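Long-range contact in 6-phosphogluconolactonase (Trypanosoma cruzi, PDB 6VYE), which probably hydrolyses 6-phosphogluconolactone to 6-phosphogluconate, the lactonase step of the pentose phosphate pathway: residues Phe11-Leu24 / Val257-Cys271. Residues are numbered along the deposited sequence; the frame is centred on the assembly and turned at random.
Sequences FKPKIIVCGSPAEL and VTFILDKEIAENLTC. Unlike the reference sequence in segment 257-271: Glu267 (reference Gly).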
ATOM      1  N   PHE A  11       1.926  -6.199 -19.794  1.00 27.40           N
ATOM      2  CA  PHE A  11       1.425  -6.020 -18.412  1.00 23.99           C
ATOM      3  C   PHE A  11      -0.068  -5.783 -18.557  1.00 21.33           C
ATOM      4  O   PHE A  11      -0.424  -4.761 -19.108  1.00 20.78           O
ATOM      5  CB  PHE A  11       2.167  -4.871 -17.739  1.00 22.81           C
ATOM      6  CG  PHE A  11       1.647  -4.479 -16.382  1.00 19.52           C
ATOM      7  CD1 PHE A  11       1.490  -5.433 -15.391  1.00 18.13           C
ATOM      8  CD2 PHE A  11       1.355  -3.158 -16.095  1.00 19.50           C
ATOM      9  CE1 PHE A  11       1.072  -5.071 -14.123  1.00 19.23           C
ATOM     10  CE2 PHE A  11       0.885  -2.812 -14.837  1.00 21.14           C
ATOM     11  CZ  PHE A  11       0.778  -3.763 -13.844  1.00 18.45           C
ATOM     12  N   LYS A  12      -0.879  -6.737 -18.118  1.00 24.43           N
ATOM     13  CA  LYS A  12      -2.359  -6.732 -18.294  1.00 26.86           C
ATOM     14  C   LYS A  12      -3.019  -6.749 -16.917  1.00 24.31           C
ATOM     15  O   LYS A  12      -3.701  -7.684 -16.548  1.00 23.18           O
ATOM     16  CB  LYS A  12      -2.775  -7.892 -19.203  1.00 28.84           C
ATOM     17  CG  LYS A  12      -2.059  -7.919 -20.556  1.00 32.01           C
ATOM     18  CD  LYS A  12      -2.661  -7.008 -21.619  1.00 35.49           C
ATOM     19  CE  LYS A  12      -1.667  -6.469 -22.635  1.00 35.73           C
ATOM     20  NZ  LYS A  12      -2.142  -6.664 -24.024  1.00 37.92           N
ATOM     21  N   PRO A  13      -2.883  -5.688 -16.092  1.00 23.95           N
ATOM     22  CA  PRO A  13      -3.722  -5.584 -14.908  1.00 22.65           C
ATOM     23  C   PRO A  13      -5.190  -5.411 -15.317  1.00 20.92           C
ATOM     24  O   PRO A  13      -5.467  -5.037 -16.444  1.00 19.76           O
ATOM     25  CB  PRO A  13      -3.200  -4.329 -14.222  1.00 22.64           C
ATOM     26  CG  PRO A  13      -2.705  -3.486 -15.376  1.00 23.37           C
ATOM     27  CD  PRO A  13      -2.043  -4.497 -16.291  1.00 22.79           C
ATOM     28  N   LYS A  14      -6.085  -5.739 -14.391  1.00 19.80           N
ATOM     29  CA  LYS A  14      -7.523  -5.422 -14.476  1.00 19.92           C
ATOM     30  C   LYS A  14      -7.626  -3.912 -14.310  1.00 18.86           C
ATOM     31  O   LYS A  14      -7.105  -3.388 -13.298  1.00 19.63           O
ATOM     32  CB  LYS A  14      -8.251  -6.241 -13.400  1.00 22.80           C
ATOM     33  CG  LYS A  14      -9.729  -5.946 -13.215  1.00 24.77           C
ATOM     34  CD  LYS A  14     -10.565  -6.478 -14.354  1.00 26.56           C
ATOM     35  CE  LYS A  14     -12.032  -6.156 -14.204  1.00 29.00           C
ATOM     36  NZ  LYS A  14     -12.687  -6.080 -15.535  1.00 31.80           N
ATOM     37  N   ILE A  15      -8.149  -3.209 -15.299  1.00 19.55           N
ATOM     38  CA  ILE A  15      -8.264  -1.722 -15.216  1.00 21.95           C
ATOM     39  C   ILE A  15      -9.743  -1.409 -15.023  1.00 20.28           C
ATOM     40  O   ILE A  15     -10.526  -1.923 -15.777  1.00 20.27           O
ATOM     41  CB  ILE A  15      -7.593  -1.016 -16.423  1.00 24.74           C
ATOM     42  CG1 ILE A  15      -6.078  -1.269 -16.410  1.00 25.45           C
ATOM     43  CG2 ILE A  15      -7.895   0.478 -16.439  1.00 25.07           C
ATOM     44  CD1 ILE A  15      -5.329  -0.842 -17.654  1.00 24.00           C
ATOM     45  N   ILE A  16     -10.096  -0.702 -13.956  1.00 19.58           N
ATOM     46  CA  ILE A  16     -11.465  -0.161 -13.753  1.00 19.46           C
ATOM     47  C   ILE A  16     -11.387   1.374 -13.768  1.00 19.38           C
ATOM     48  O   ILE A  16     -10.687   1.984 -12.928  1.00 17.78           O
ATOM     49  CB  ILE A  16     -12.105  -0.706 -12.465  1.00 20.21           C
ATOM     50  CG1 ILE A  16     -12.005  -2.229 -12.380  1.00 22.40           C
ATOM     51  CG2 ILE A  16     -13.551  -0.228 -12.365  1.00 21.26           C
ATOM     52  CD1 ILE A  16     -12.358  -2.782 -11.004  1.00 22.33           C
ATOM     53  N   VAL A  17     -12.054   1.982 -14.732  1.00 21.09           N
ATOM     54  CA  VAL A  17     -12.132   3.456 -14.906  1.00 22.68           C
ATOM     55  C   VAL A  17     -13.482   3.911 -14.353  1.00 22.82           C
ATOM     56  O   VAL A  17     -14.481   3.474 -14.877  1.00 23.17           O
ATOM     57  CB  VAL A  17     -11.956   3.816 -16.394  1.00 22.51           C
ATOM     58  CG1 VAL A  17     -12.018   5.307 -16.622  1.00 23.09           C
ATOM     59  CG2 VAL A  17     -10.669   3.236 -16.942  1.00 21.77           C
ATOM     60  N   CYS A  18     -13.495   4.763 -13.341  1.00 25.71           N
ATOM     61  CA  CYS A  18     -14.725   5.338 -12.733  1.00 30.98           C
ATOM     62  C   CYS A  18     -14.989   6.745 -13.291  1.00 37.43           C
ATOM     63  O   CYS A  18     -14.006   7.539 -13.428  1.00 38.67           O
ATOM     64  CB  CYS A  18     -14.592   5.383 -11.214  1.00 29.15           C
ATOM     65  SG  CYS A  18     -13.853   3.868 -10.554  1.00 29.05           S
ATOM     66  N   GLY A  19     -16.266   7.066 -13.544  1.00 45.39           N
ATOM     67  CA  GLY A  19     -16.707   8.349 -14.140  1.00 50.13           C
ATOM     68  C   GLY A  19     -16.351   9.543 -13.263  1.00 58.76           C
ATOM     69  O   GLY A  19     -15.818  10.566 -13.791  1.00 59.15           O
ATOM     70  N   SER A  20     -16.653   9.431 -11.966  1.00 57.89           N
ATOM     71  CA  SER A  20     -16.381  10.475 -10.951  1.00 56.42           C
ATOM     72  C   SER A  20     -15.331   9.951  -9.988  1.00 55.44           C
ATOM     73  O   SER A  20     -15.548   8.923  -9.354  1.00 59.89           O
ATOM     74  CB  SER A  20     -17.639  10.868 -10.227  1.00 56.40           C
ATOM     75  OG  SER A  20     -18.549   9.784 -10.194  1.00 49.58           O
ATOM     76  N   PRO A  21     -14.175  10.638  -9.865  1.00 54.27           N
ATOM     77  CA  PRO A  21     -13.176  10.324  -8.841  1.00 53.33           C
ATOM     78  C   PRO A  21     -13.720   9.943  -7.452  1.00 55.40           C
ATOM     79  O   PRO A  21     -13.000   9.289  -6.719  1.00 58.88           O
ATOM     80  CB  PRO A  21     -12.371  11.627  -8.741  1.00 50.76           C
ATOM     81  CG  PRO A  21     -12.416  12.170 -10.158  1.00 51.43           C
ATOM     82  CD  PRO A  21     -13.757  11.755 -10.729  1.00 50.55           C
ATOM     83  N   ALA A  22     -14.956  10.336  -7.121  1.00 56.74           N
ATOM     84  CA  ALA A  22     -15.629  10.015  -5.838  1.00 53.74           C
ATOM     85  C   ALA A  22     -16.291   8.616  -5.880  1.00 52.93           C
ATOM     86  O   ALA A  22     -16.918   8.223  -4.870  1.00 53.99           O
ATOM     87  CB  ALA A  22     -16.620  11.113  -5.514  1.00 54.00           C
ATOM     88  N   GLU A  23     -16.151   7.883  -6.990  1.00 48.09           N
ATOM     89  CA  GLU A  23     -16.642   6.491  -7.191  1.00 42.62           C
ATOM     90  C   GLU A  23     -15.496   5.490  -6.924  1.00 36.31           C
ATOM     91  O   GLU A  23     -15.783   4.297  -6.826  1.00 33.61           O
ATOM     92  CB  GLU A  23     -17.185   6.418  -8.621  1.00 52.69           C
ATOM     93  CG  GLU A  23     -18.038   5.196  -8.970  1.00 58.97           C
ATOM     94  CD  GLU A  23     -18.249   5.011 -10.477  1.00 65.89           C
ATOM     95  OE1 GLU A  23     -18.358   3.836 -10.941  1.00 62.38           O
ATOM     96  OE2 GLU A  23     -18.279   6.048 -11.203  1.00 60.23           O
ATOM     97  N   LEU A  24     -14.242   5.943  -6.810  1.00 28.59           N
ATOM     98  CA  LEU A  24     -13.068   5.048  -6.658  1.00 31.11           C
ATOM     99  C   LEU A  24     -13.164   4.289  -5.327  1.00 29.45           C
ATOM    100  O   LEU A  24     -12.954   3.048  -5.382  1.00 27.47           O
ATOM    101  CB  LEU A  24     -11.735   5.809  -6.772  1.00 31.25           C
ATOM    102  CG  LEU A  24     -11.188   5.928  -8.195  1.00 29.26           C
ATOM    103  CD1 LEU A  24     -11.862   7.064  -8.923  1.00 28.65           C
ATOM    104  CD2 LEU A  24      -9.685   6.113  -8.212  1.00 32.25           C
ATOM    105  N   VAL A 257      -3.595  -8.110 -10.033  1.00 18.72           N
ATOM    106  CA  VAL A 257      -3.382  -6.637 -10.000  1.00 19.53           C
ATOM    107  C   VAL A 257      -4.614  -5.936 -10.542  1.00 16.58           C
ATOM    108  O   VAL A 257      -5.004  -6.238 -11.667  1.00 16.61           O
ATOM    109  CB  VAL A 257      -2.124  -6.210 -10.785  1.00 18.67           C
ATOM    110  CG1 VAL A 257      -1.951  -4.696 -10.791  1.00 20.18           C
ATOM    111  CG2 VAL A 257      -0.891  -6.858 -10.204  1.00 19.80           C
ATOM    112  N   THR A 258      -5.162  -4.999  -9.771  1.00 16.55           N
ATOM    113  CA  THR A 258      -6.302  -4.132 -10.178  1.00 15.89           C
ATOM    114  C   THR A 258      -5.873  -2.680 -10.055  1.00 15.28           C
ATOM    115  O   THR A 258      -5.437  -2.317  -8.972  1.00 14.80           O
ATOM    116  CB  THR A 258      -7.557  -4.369  -9.331  1.00 17.23           C
ATOM    117  OG1 THR A 258      -7.780  -5.778  -9.306  1.00 17.55           O
ATOM    118  CG2 THR A 258      -8.802  -3.697  -9.873  1.00 17.36           C
ATOM    119  N   PHE A 259      -5.949  -1.929 -11.161  1.00 14.68           N
ATOM    120  CA  PHE A 259      -5.800  -0.451 -11.209  1.00 15.04           C
ATOM    121  C   PHE A 259      -7.209   0.151 -11.269  1.00 15.44           C
ATOM    122  O   PHE A 259      -8.018  -0.220 -12.158  1.00 14.72           O
ATOM    123  CB  PHE A 259      -4.957  -0.002 -12.413  1.00 14.80           C
ATOM    124  CG  PHE A 259      -3.467  -0.239 -12.333  1.00 14.75           C
ATOM    125  CD1 PHE A 259      -2.624   0.354 -13.257  1.00 14.81           C
ATOM    126  CD2 PHE A 259      -2.912  -1.108 -11.408  1.00 15.14           C
ATOM    127  CE1 PHE A 259      -1.260   0.132 -13.230  1.00 16.72           C
ATOM    128  CE2 PHE A 259      -1.540  -1.303 -11.357  1.00 15.89           C
ATOM    129  CZ  PHE A 259      -0.712  -0.679 -12.261  1.00 16.14           C
ATOM    130  N   ILE A 260      -7.529   0.999 -10.294  1.00 15.02           N
ATOM    131  CA  ILE A 260      -8.835   1.697 -10.200  1.00 15.10           C
ATOM    132  C   ILE A 260      -8.536   3.170 -10.472  1.00 15.59           C
ATOM    133  O   ILE A 260      -7.772   3.792  -9.713  1.00 15.29           O
ATOM    134  CB  ILE A 260      -9.516   1.396  -8.840  1.00 15.97           C
ATOM    135  CG1 ILE A 260      -9.563  -0.111  -8.563  1.00 16.08           C
ATOM    136  CG2 ILE A 260     -10.893   2.042  -8.736  1.00 15.54           C
ATOM    137  CD1 ILE A 260     -10.275  -0.471  -7.253  1.00 16.23           C
ATOM    138  N   LEU A 261      -9.062   3.679 -11.580  1.00 17.43           N
ATOM    139  CA  LEU A 261      -8.710   5.001 -12.155  1.00 17.74           C
ATOM    140  C   LEU A 261      -9.957   5.887 -12.300  1.00 20.52           C
ATOM    141  O   LEU A 261     -11.083   5.349 -12.455  1.00 19.12           O
ATOM    142  CB  LEU A 261      -8.088   4.746 -13.526  1.00 17.61           C
ATOM    143  CG  LEU A 261      -6.967   3.716 -13.557  1.00 17.00           C
ATOM    144  CD1 LEU A 261      -6.447   3.556 -14.975  1.00 19.02           C
ATOM    145  CD2 LEU A 261      -5.833   4.136 -12.631  1.00 17.02           C
ATOM    146  N   ASP A 262      -9.752   7.203 -12.330  1.00 21.91           N
ATOM    147  CA  ASP A 262     -10.766   8.180 -12.797  1.00 25.45           C
ATOM    148  C   ASP A 262     -10.580   8.352 -14.313  1.00 26.12           C
ATOM    149  O   ASP A 262      -9.579   7.833 -14.856  1.00 25.04           O
ATOM    150  CB  ASP A 262     -10.706   9.482 -11.984  1.00 28.49           C
ATOM    151  CG  ASP A 262      -9.589  10.447 -12.354  1.00 31.64           C
ATOM    152  OD1 ASP A 262      -8.513   9.985 -12.820  1.00 30.58           O
ATOM    153  OD2 ASP A 262      -9.799  11.662 -12.174  1.00 40.59           O
ATOM    154  N   LYS A 263     -11.518   9.043 -14.964  1.00 28.66           N
ATOM    155  CA  LYS A 263     -11.532   9.320 -16.427  1.00 28.93           C
ATOM    156  C   LYS A 263     -10.283  10.122 -16.792  1.00 27.11           C
ATOM    157  O   LYS A 263      -9.621   9.759 -17.754  1.00 30.21           O
ATOM    158  CB  LYS A 263     -12.787  10.100 -16.827  1.00 34.17           C
ATOM    159  CG  LYS A 263     -14.097   9.341 -16.706  1.00 41.30           C
ATOM    160  CD  LYS A 263     -14.289   8.311 -17.798  1.00 48.22           C
ATOM    161  CE  LYS A 263     -15.698   7.765 -17.857  1.00 51.07           C
ATOM    162  NZ  LYS A 263     -15.697   6.285 -17.739  1.00 51.55           N
ATOM    163  N   GLU A 264      -9.970  11.167 -16.026  1.00 26.96           N
ATOM    164  CA  GLU A 264      -8.915  12.158 -16.354  1.00 25.77           C
ATOM    165  C   GLU A 264      -7.544  11.456 -16.409  1.00 26.73           C
ATOM    166  O   GLU A 264      -6.763  11.781 -17.321  1.00 24.68           O
ATOM    167  CB  GLU A 264      -8.968  13.317 -15.368  1.00 27.12           C
ATOM    168  CG  GLU A 264     -10.141  14.249 -15.616  1.00 32.32           C
ATOM    169  CD  GLU A 264     -10.066  15.100 -16.889  1.00 36.87           C
ATOM    170  OE1 GLU A 264      -8.973  15.599 -17.221  1.00 40.58           O
ATOM    171  OE2 GLU A 264     -11.094  15.262 -17.567  1.00 38.45           O
ATOM    172  N   ILE A 265      -7.219  10.538 -15.488  1.00 24.07           N
ATOM    173  CA  ILE A 265      -5.879   9.860 -15.506  1.00 24.53           C
ATOM    174  C   ILE A 265      -5.828   8.828 -16.638  1.00 23.71           C
ATOM    175  O   ILE A 265      -4.713   8.577 -17.129  1.00 26.86           O
ATOM    176  CB  ILE A 265      -5.488   9.244 -14.147  1.00 24.81           C
ATOM    177  CG1 ILE A 265      -3.964   9.034 -14.059  1.00 24.29           C
ATOM    178  CG2 ILE A 265      -6.282   7.967 -13.860  1.00 23.72           C
ATOM    179  CD1 ILE A 265      -3.474   8.585 -12.710  1.00 24.03           C
ATOM    180  N   ALA A 266      -6.984   8.303 -17.060  1.00 25.68           N
ATOM    181  CA  ALA A 266      -7.134   7.171 -17.999  1.00 28.77           C
ATOM    182  C   ALA A 266      -7.338   7.630 -19.458  1.00 31.40           C
ATOM    183  O   ALA A 266      -7.623   6.746 -20.287  1.00 32.85           O
ATOM    184  CB  ALA A 266      -8.292   6.316 -17.544  1.00 27.92           C
ATOM    185  N   GLU A 267      -7.097   8.899 -19.809  1.00 35.05           N
ATOM    186  CA  GLU A 267      -7.411   9.459 -21.164  1.00 42.29           C
ATOM    187  C   GLU A 267      -6.592   8.765 -22.268  1.00 40.06           C
ATOM    188  O   GLU A 267      -7.135   8.611 -23.354  1.00 40.68           O
ATOM    189  CB  GLU A 267      -7.234  10.983 -21.223  1.00 46.28           C
ATOM    190  CG  GLU A 267      -7.551  11.673 -19.901  1.00 50.80           C
ATOM    191  CD  GLU A 267      -8.052  13.113 -19.896  1.00 50.82           C
ATOM    192  OE1 GLU A 267      -9.081  13.380 -20.560  1.00 50.76           O
ATOM    193  OE2 GLU A 267      -7.435  13.957 -19.170  1.00 41.97           O
ATOM    194  N   ASN A 268      -5.369   8.294 -22.016  1.00 50.18           N
ATOM    195  CA  ASN A 268      -4.522   7.632 -23.056  1.00 55.41           C
ATOM    196  C   ASN A 268      -4.604   6.094 -22.998  1.00 59.45           C
ATOM    197  O   ASN A 268      -4.005   5.441 -23.876  1.00 62.26           O
ATOM    198  CB  ASN A 268      -3.062   8.078 -22.960  1.00 60.80           C
ATOM    199  CG  ASN A 268      -2.880   9.569 -23.171  1.00 64.29           C
ATOM    200  OD1 ASN A 268      -3.456  10.163 -24.087  1.00 60.92           O
ATOM    201  ND2 ASN A 268      -2.054  10.178 -22.341  1.00 69.73           N
ATOM    202  N   LEU A 269      -5.292   5.509 -22.018  1.00 59.26           N
ATOM    203  CA  LEU A 269      -5.445   4.032 -21.919  1.00 64.67           C
ATOM    204  C   LEU A 269      -6.469   3.562 -22.956  1.00 74.67           C
ATOM    205  O   LEU A 269      -7.370   4.353 -23.287  1.00 78.47           O
ATOM    206  CB  LEU A 269      -5.902   3.651 -20.509  1.00 63.20           C
ATOM    207  CG  LEU A 269      -4.790   3.340 -19.513  1.00 63.73           C
ATOM    208  CD1 LEU A 269      -3.738   4.441 -19.488  1.00 65.40           C
ATOM    209  CD2 LEU A 269      -5.377   3.118 -18.125  1.00 62.08           C
ATOM    210  N   THR A 270      -6.347   2.312 -23.417  1.00 81.33           N
ATOM    211  CA  THR A 270      -7.430   1.568 -24.118  1.00 83.70           C
ATOM    212  C   THR A 270      -8.170   0.712 -23.073  1.00 84.40           C
ATOM    213  O   THR A 270      -8.693  -0.347 -23.461  1.00 90.90           O
ATOM    214  CB  THR A 270      -6.877   0.838 -25.354  1.00 81.57           C
ATOM    215  OG1 THR A 270      -5.711   0.095 -24.995  1.00 82.82           O
ATOM    216  CG2 THR A 270      -6.538   1.794 -26.480  1.00 74.29           C
ATOM    217  N   CYS A 271      -8.200   1.192 -21.812  1.00 89.99           N
ATOM    218  CA  CYS A 271      -8.986   0.730 -20.622  1.00 84.74           C
ATOM    219  C   CYS A 271      -9.225  -0.785 -20.638  1.00 89.05           C
ATOM    220  O   CYS A 271     -10.341  -1.329 -20.696  1.00 89.46           O
ATOM    221  CB  CYS A 271     -10.308   1.480 -20.531  1.00 81.52           C
ATOM    222  SG  CYS A 271     -10.234   3.123 -21.287  1.00 85.68           S
ATOM    223  OXT CYS A 271      -8.240  -1.509 -20.578  1.00 95.49           O
TER
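Asp262, which packs against Pro21, has its OD1 gripped by two backbone N-H groups: Ile265 N, 3.0 Å from Asp262 OD1 and approaching from above the carboxylate plane in an Asx motif, and Gly226 N, just after strand 219-224. Asp262 OD2 lies 3.3 Å from Pro21 CG. This junction sits at the C-terminal end of two parallel strands, 14-18 and 256-262, which pair the beginning and end of the chain at one border of a Rossmann-like alpha/beta sheet, consistent with the glucosamine-6-phosphate isomerase/6-phosphogluconolactonase family. Strand 14-18 is outermost, and 256-262 bonds onward to 219-224.

The parallel pairing is evident from alternating donors: Lys14 and Ile16 each give an N-H to one partner-strand residue and a carbonyl to the residue two further on. Ile16 N points at Phe259 O with an N-H...O angle of 173°, while Ile16 O accepts from Leu261 N at 2.7 Å.

Ile16, Cys18 and Ile260 face helix 24-38, where each touches Val27; at its start, the Leu24 and Ile260 side chains run antiparallel alongside one another, with Leu24 CG 3.9 Å from Ile260 CG2. On the other face, Ile15 CG2 meets Leu261 CD1 at 3.7 Å, and Val17 CG2 touches Ala266 CB and, at another angle, Cys271 CB. Residues after strand 256-262 thus return along the face carrying Ile15 and Val17, though Leu269 to Cys271 are poorly ordered.

Phe11, ahead of strand 14-18, turns its edge toward the face of Phe259 in the partner strand, offset, with planes at 67° and ring centroids 5.7 Å apart. With CG anti to the backbone N (chi1 173°), the Phe11 ring brings CE2 to 3.7 Å from Phe259 CZ, while Pro13 CD covers the centre of one Phe11 face and Pro13 CB lies over a face of Phe259.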